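Probable LRR receptor-like serine/threonine-protein kinase At4g26540 (Arabidopsis thaliana, PDB 5HZ0) acts as a plant receptor for RGF peptide hormones, which maintain the root stem cell niche, through the leucine-rich repeat ectodomain modelled here. Local coordinates at residues 257-262 with 275-280; 423-428 with 447-452. The protein carries 5 engineered substitutions. All coordinates share one frame; numbering follows the deposited sequence.

Overall arrangement
Both contacts lie in the extracellular leucine-rich repeat solenoid, and both involve strands of the parallel ladder that runs from repeat to repeat: strand 258-260 in contact 1, strands 426-428 and 450-452 in contact 2. Contact 1 is complete well before the chain reaches contact 2; the two do not meet, their centres standing about 35 Å apart and their nearest atoms about 24 Å. They sample different relations between successive coils. Contact 1 sets a strand against the turn that leads into the next coil, whereas contact 2 pairs two adjacent strands directly. The strand of contact 1 runs on, beyond the packing with 275-280, into Asp260 of a peptide-recognition motif, which binds the hormone.

Contact 1. Residues 257-262 with 275-280; sequences WLIDFS and GKLENL
Trp257 begins the contact with its backbone: CA lies 3.3 Å from Asn279 O in a CA-H...O contact with 131° at the hydrogen, and CB approaches the same oxygen. With chi1 at 72°, CG sits between the backbone N and the carbonyl carbon, and the indole is carried away from 275-280. On the carbonyl side, Trp257 O lies 3.7 Å from Leu280 CD1. Leu258 points away from the turn, but its backbone N still lies 4.2 Å from Leu280 CD1. Segment 257-262 belongs to one coil of a leucine-rich repeat solenoid, and the type I turn Leu277-Leu280 leads into the next, so Ile259 packs inward between successive coils. Its CG1 meets Leu280 CD1 at 3.9 Å, the two side chains crossing at about a right angle, while its CD1 reaches Leu277 CD1 at 4.2 Å. In the other direction, Ile259 CG2 sits 3.5 Å above the centre of the Phe261 ring. Asp260 belongs to the peptide-recognition motif, and its OD2 hydrogen-bonds the backbone of the bound peptide. Asp260 OD1 accepts from Ser262 N at 3.0 Å, closing an Asx turn with an N-H...O angle of 158°.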
loop_
_atom_site.group_PDB
_atom_site.type_symbol
_atom_site.label_atom_id
_atom_site.label_comp_id
_atom_site.label_asym_id
_atom_site.label_seq_id
_atom_site.Cartn_x
_atom_site.Cartn_y
_atom_site.Cartn_z
ATOM N N TRP A 257 -3.827 -22.446 -5.856
ATOM C CA TRP A 257 -4.184 -21.811 -4.593
ATOM C C TRP A 257 -4.104 -20.287 -4.572
ATOM O O TRP A 257 -4.728 -19.634 -3.724
ATOM C CB TRP A 257 -3.361 -22.419 -3.450
ATOM C CG TRP A 257 -1.920 -22.031 -3.463
ATOM C CD1 TRP A 257 -0.911 -22.649 -4.127
ATOM C CD2 TRP A 257 -1.329 -20.929 -2.770
ATOM N NE1 TRP A 257 0.272 -22.010 -3.884
ATOM C CE2 TRP A 257 0.040 -20.949 -3.052
ATOM C CE3 TRP A 257 -1.829 -19.942 -1.925
ATOM C CZ2 TRP A 257 0.917 -20.020 -2.524
ATOM C CZ3 TRP A 257 -0.955 -19.028 -1.394
ATOM C CH2 TRP A 257 0.401 -19.071 -1.696
ATOM N N LEU A 258 -3.378 -19.725 -5.534
ATOM C CA LEU A 258 -3.207 -18.271 -5.627
ATOM C C LEU A 258 -3.383 -17.811 -7.076
ATOM O O LEU A 258 -2.782 -18.366 -7.993
ATOM C CB LEU A 258 -1.847 -17.820 -5.040
ATOM C CG LEU A 258 -1.379 -16.358 -5.269
ATOM C CD1 LEU A 258 -2.465 -15.318 -5.024
ATOM C CD2 LEU A 258 -0.168 -16.006 -4.430
ATOM N N ILE A 259 -4.255 -16.825 -7.265
ATOM C CA ILE A 259 -4.441 -16.162 -8.551
ATOM C C ILE A 259 -4.398 -14.643 -8.363
ATOM O O ILE A 259 -5.245 -14.072 -7.681
ATOM C CB ILE A 259 -5.801 -16.523 -9.199
ATOM C CG1 ILE A 259 -5.908 -18.020 -9.453
ATOM C CG2 ILE A 259 -6.009 -15.723 -10.520
ATOM C CD1 ILE A 259 -7.221 -18.433 -10.082
ATOM N N ASP A 260 -3.410 -13.984 -8.955
ATOM C CA ASP A 260 -3.361 -12.528 -8.868
ATOM C C ASP A 260 -3.216 -11.920 -10.259
ATOM O O ASP A 260 -2.167 -12.024 -10.906
ATOM C CB ASP A 260 -2.208 -12.107 -7.969
ATOM C CG ASP A 260 -2.310 -10.673 -7.513
ATOM O OD1 ASP A 260 -3.000 -9.870 -8.174
ATOM O OD2 ASP A 260 -1.676 -10.345 -6.490
ATOM N N PHE A 261 -4.320 -11.340 -10.723
ATOM C CA PHE A 261 -4.416 -10.600 -11.987
ATOM C C PHE A 261 -4.548 -9.090 -11.765
ATOM O O PHE A 261 -4.963 -8.371 -12.660
ATOM C CB PHE A 261 -5.560 -11.119 -12.854
ATOM C CG PHE A 261 -5.450 -12.580 -13.227
ATOM C CD1 PHE A 261 -4.243 -13.242 -13.176
ATOM C CD2 PHE A 261 -6.563 -13.277 -13.642
ATOM C CE1 PHE A 261 -4.153 -14.570 -13.530
ATOM C CE2 PHE A 261 -6.471 -14.588 -14.011
ATOM C CZ PHE A 261 -5.267 -15.239 -13.951
ATOM N N SER A 262 -4.334 -8.625 -10.541
ATOM C CA SER A 262 -4.545 -7.218 -10.225
ATOM C C SER A 262 -3.811 -6.262 -11.185
ATOM O O SER A 262 -2.809 -6.639 -11.769
ATOM C CB SER A 262 -4.120 -6.938 -8.782
ATOM O OG SER A 262 -4.462 -8.016 -7.918
ATOM N N GLY A 275 -15.475 -22.135 -9.168
ATOM C CA GLY A 275 -16.100 -22.892 -8.104
ATOM C C GLY A 275 -15.470 -24.257 -7.917
ATOM O O GLY A 275 -15.495 -24.787 -6.827
ATOM N N LYS A 276 -14.878 -24.810 -8.972
ATOM C CA LYS A 276 -14.272 -26.126 -8.889
ATOM C C LYS A 276 -12.869 -26.088 -8.281
ATOM O O LYS A 276 -12.230 -27.134 -8.141
ATOM C CB LYS A 276 -14.148 -26.764 -10.273
ATOM C CG LYS A 276 -15.370 -26.730 -11.169
ATOM C CD LYS A 276 -14.922 -27.056 -12.602
ATOM C CE LYS A 276 -16.019 -26.825 -13.623
ATOM N NZ LYS A 276 -17.159 -27.759 -13.424
ATOM N N LEU A 277 -12.351 -24.912 -7.935
ATOM C CA LEU A 277 -10.991 -24.913 -7.411
ATOM C C LEU A 277 -11.068 -25.042 -5.900
ATOM O O LEU A 277 -11.267 -24.055 -5.195
ATOM C CB LEU A 277 -10.301 -23.600 -7.772
ATOM C CG LEU A 277 -10.181 -23.203 -9.246
ATOM C CD1 LEU A 277 -9.737 -21.740 -9.388
ATOM C CD2 LEU A 277 -9.239 -24.120 -10.014
ATOM N N GLU A 278 -10.798 -26.247 -5.403
ATOM C CA GLU A 278 -11.038 -26.573 -4.001
ATOM C C GLU A 278 -9.887 -26.115 -3.128
ATOM O O GLU A 278 -10.002 -26.068 -1.904
ATOM C CB GLU A 278 -11.208 -28.074 -3.830
ATOM C CG GLU A 278 -12.346 -28.692 -4.607
ATOM C CD GLU A 278 -12.831 -29.978 -3.955
ATOM O OE1 GLU A 278 -11.983 -30.836 -3.598
ATOM O OE2 GLU A 278 -14.059 -30.118 -3.773
ATOM N N ASN A 279 -8.759 -25.828 -3.768
ATOM C CA ASN A 279 -7.590 -25.303 -3.077
ATOM C C ASN A 279 -7.355 -23.777 -3.125
ATOM O O ASN A 279 -6.326 -23.307 -2.650
ATOM C CB ASN A 279 -6.341 -26.082 -3.483
ATOM C CG ASN A 279 -6.458 -27.556 -3.143
ATOM O OD1 ASN A 279 -6.568 -27.924 -1.976
ATOM N ND2 ASN A 279 -6.450 -28.401 -4.158
ATOM N N LEU A 280 -8.280 -22.996 -3.683
ATOM C CA LEU A 280 -8.003 -21.563 -3.842
ATOM C C LEU A 280 -8.064 -20.848 -2.497
ATOM O O LEU A 280 -9.103 -20.802 -1.840
ATOM C CB LEU A 280 -9.033 -20.946 -4.784
ATOM C CG LEU A 280 -8.857 -19.510 -5.296
ATOM C CD1 LEU A 280 -7.557 -19.326 -6.114
ATOM C CD2 LEU A 280 -10.082 -19.131 -6.110
#

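Contact 2. Residues 423-428 with 447-452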
loop_
_atom_site.group_PDB
_atom_site.type_symbol
_atom_site.label_atom_id
_atom_site.label_comp_id
_atom_site.label_asym_id
_atom_site.label_seq_id
_atom_site.Cartn_x
_atom_site.Cartn_y
_atom_site.Cartn_z
ATOM N N ASN A 423 -10.001 -0.541 21.178
ATOM C CA ASN A 423 -8.958 -0.456 20.155
ATOM C C ASN A 423 -9.265 0.509 18.995
ATOM O O ASN A 423 -8.418 0.720 18.132
ATOM C CB ASN A 423 -8.603 -1.838 19.604
ATOM C CG ASN A 423 -8.345 -2.864 20.706
ATOM O OD1 ASN A 423 -9.146 -3.781 20.914
ATOM N ND2 ASN A 423 -7.220 -2.723 21.403
ATOM N N LEU A 424 -10.460 1.105 18.994
ATOM C CA LEU A 424 -10.912 1.865 17.849
ATOM C C LEU A 424 -10.045 3.122 17.755
ATOM O O LEU A 424 -10.030 3.950 18.658
ATOM C CB LEU A 424 -12.375 2.240 18.070
ATOM C CG LEU A 424 -13.207 2.898 16.971
ATOM C CD1 LEU A 424 -13.095 2.133 15.649
ATOM C CD2 LEU A 424 -14.649 2.949 17.458
ATOM N N ASN A 425 -9.281 3.209 16.671
ATOM C CA ASN A 425 -8.364 4.302 16.437
ATOM C C ASN A 425 -8.955 5.468 15.662
ATOM O O ASN A 425 -8.740 6.629 15.979
ATOM C CB ASN A 425 -7.127 3.798 15.714
ATOM C CG ASN A 425 -6.105 4.875 15.535
ATOM O OD1 ASN A 425 -5.885 5.370 14.433
ATOM N ND2 ASN A 425 -5.484 5.274 16.634
ATOM N N PHE A 426 -9.695 5.102 14.626
ATOM C CA PHE A 426 -10.033 5.986 13.539
ATOM C C PHE A 426 -11.498 5.740 13.236
ATOM O O PHE A 426 -11.896 4.618 12.917
ATOM C CB PHE A 426 -9.188 5.636 12.309
ATOM C CG PHE A 426 -9.420 6.537 11.141
ATOM C CD1 PHE A 426 -10.575 6.428 10.387
ATOM C CD2 PHE A 426 -8.476 7.506 10.788
ATOM C CE1 PHE A 426 -10.799 7.268 9.306
ATOM C CE2 PHE A 426 -8.689 8.345 9.703
ATOM C CZ PHE A 426 -9.850 8.223 8.964
ATOM N N VAL A 427 -12.293 6.798 13.317
ATOM C CA VAL A 427 -13.717 6.712 13.051
ATOM C C VAL A 427 -14.187 7.893 12.155
ATOM O O VAL A 427 -14.044 9.072 12.504
ATOM C CB VAL A 427 -14.482 6.633 14.398
ATOM C CG1 VAL A 427 -14.083 7.767 15.245
ATOM C CG2 VAL A 427 -15.957 6.638 14.183
ATOM N N ASP A 428 -14.720 7.561 10.984
ATOM C CA ASP A 428 -15.282 8.549 10.085
ATOM C C ASP A 428 -16.747 8.192 9.829
ATOM O O ASP A 428 -17.040 7.195 9.148
ATOM C CB ASP A 428 -14.488 8.542 8.768
ATOM C CG ASP A 428 -14.857 9.690 7.864
ATOM O OD1 ASP A 428 -15.788 10.433 8.237
ATOM O OD2 ASP A 428 -14.229 9.846 6.786
ATOM N N SER A 447 -8.339 4.593 22.817
ATOM C CA SER A 447 -7.376 4.568 21.727
ATOM C C SER A 447 -7.679 5.563 20.609
ATOM O O SER A 447 -6.917 5.658 19.644
ATOM C CB SER A 447 -7.323 3.167 21.125
ATOM O OG SER A 447 -6.847 2.238 22.073
ATOM N N LEU A 448 -8.774 6.306 20.732
ATOM C CA LEU A 448 -9.322 6.995 19.568
ATOM C C LEU A 448 -8.486 8.227 19.227
ATOM O O LEU A 448 -8.368 9.147 20.031
ATOM C CB LEU A 448 -10.747 7.438 19.882
ATOM C CG LEU A 448 -11.468 8.139 18.751
ATOM C CD1 LEU A 448 -11.658 7.091 17.661
ATOM C CD2 LEU A 448 -12.796 8.751 19.222
ATOM N N GLU A 449 -7.848 8.205 18.061
ATOM C CA GLU A 449 -7.104 9.372 17.595
ATOM C C GLU A 449 -7.749 10.241 16.517
ATOM O O GLU A 449 -7.388 11.391 16.371
ATOM C CB GLU A 449 -5.713 8.945 17.156
ATOM C CG GLU A 449 -4.988 8.227 18.250
ATOM C CD GLU A 449 -3.563 7.917 17.886
ATOM O OE1 GLU A 449 -3.330 7.379 16.776
ATOM O OE2 GLU A 449 -2.677 8.221 18.718
ATOM N N PHE A 450 -8.737 9.716 15.808
ATOM C CA PHE A 450 -9.304 10.434 14.672
ATOM C C PHE A 450 -10.809 10.318 14.726
ATOM O O PHE A 450 -11.341 9.217 14.602
ATOM C CB PHE A 450 -8.786 9.847 13.355
ATOM C CG PHE A 450 -9.368 10.496 12.105
ATOM C CD1 PHE A 450 -10.674 10.233 11.703
ATOM C CD2 PHE A 450 -8.593 11.348 11.310
ATOM C CE1 PHE A 450 -11.202 10.814 10.555
ATOM C CE2 PHE A 450 -9.120 11.930 10.148
ATOM C CZ PHE A 450 -10.428 11.657 9.774
ATOM N N LEU A 451 -11.489 11.455 14.878
ATOM C CA LEU A 451 -12.936 11.464 14.960
ATOM C C LEU A 451 -13.500 12.496 13.970
ATOM O O LEU A 451 -13.409 13.722 14.188
ATOM C CB LEU A 451 -13.347 11.784 16.401
ATOM C CG LEU A 451 -14.833 11.874 16.679
ATOM C CD1 LEU A 451 -15.543 10.598 16.252
ATOM C CD2 LEU A 451 -15.077 12.173 18.152
ATOM N N ASP A 452 -14.137 11.990 12.913
ATOM C CA ASP A 452 -14.735 12.843 11.902
ATOM C C ASP A 452 -16.253 12.641 11.887
ATOM O O ASP A 452 -16.752 11.637 11.374
ATOM C CB ASP A 452 -14.168 12.437 10.541
ATOM C CG ASP A 452 -14.345 13.506 9.464
ATOM O OD1 ASP A 452 -15.180 14.436 9.618
ATOM O OD2 ASP A 452 -13.634 13.380 8.444
#
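Phe426 and Phe450 form an offset stack across two parallel strands, with centroids 3.8 Å apart and planes inclined by 11°. Both rings point the same way, each CG being anti to its own backbone N (chi1 -177° and 178°), which places Phe426 CE2 over the Phe450 face. Apolar packing on the other side of the strand pair joins Val427 CG1 to Leu451 CD1 and Leu448 CD1, the first at 3.3 Å and the second at 3.5 Å.

Backbone hydrogen bonds set the parallel register: Val427 N donates to Phe450 O, and Val427 O accepts from Asp452 N. Asn425 O accepts twice, from Glu449 N at 2.8 Å and Phe450 N at 3.1 Å, both donors in its carbonyl plane. The side-chain amide adds a bond from Asn425 ND2 to Glu449 OE1, 3.0 Å long and nearly straight; the carboxylate is met from above its plane.

Among charged groups, Asp428 OD1 lies 3.7 Å from Asp452 OD2, the two carboxylates layered in nearly parallel planes. Asp428 OD2 is held in a salt bridge by Arg404 NH2, which probably offsets part of the repulsion; Asp452 OD1 is hydrogen-bonded with His454 ND1.

The pair forms two rungs of the leucine-rich repeat ladder: strand 402-404 adjoins 426-428, with Arg402 making a cation-pi contact to Phe426, and Phe473 of strand 473-475 stacks on Phe450 beyond 450-452.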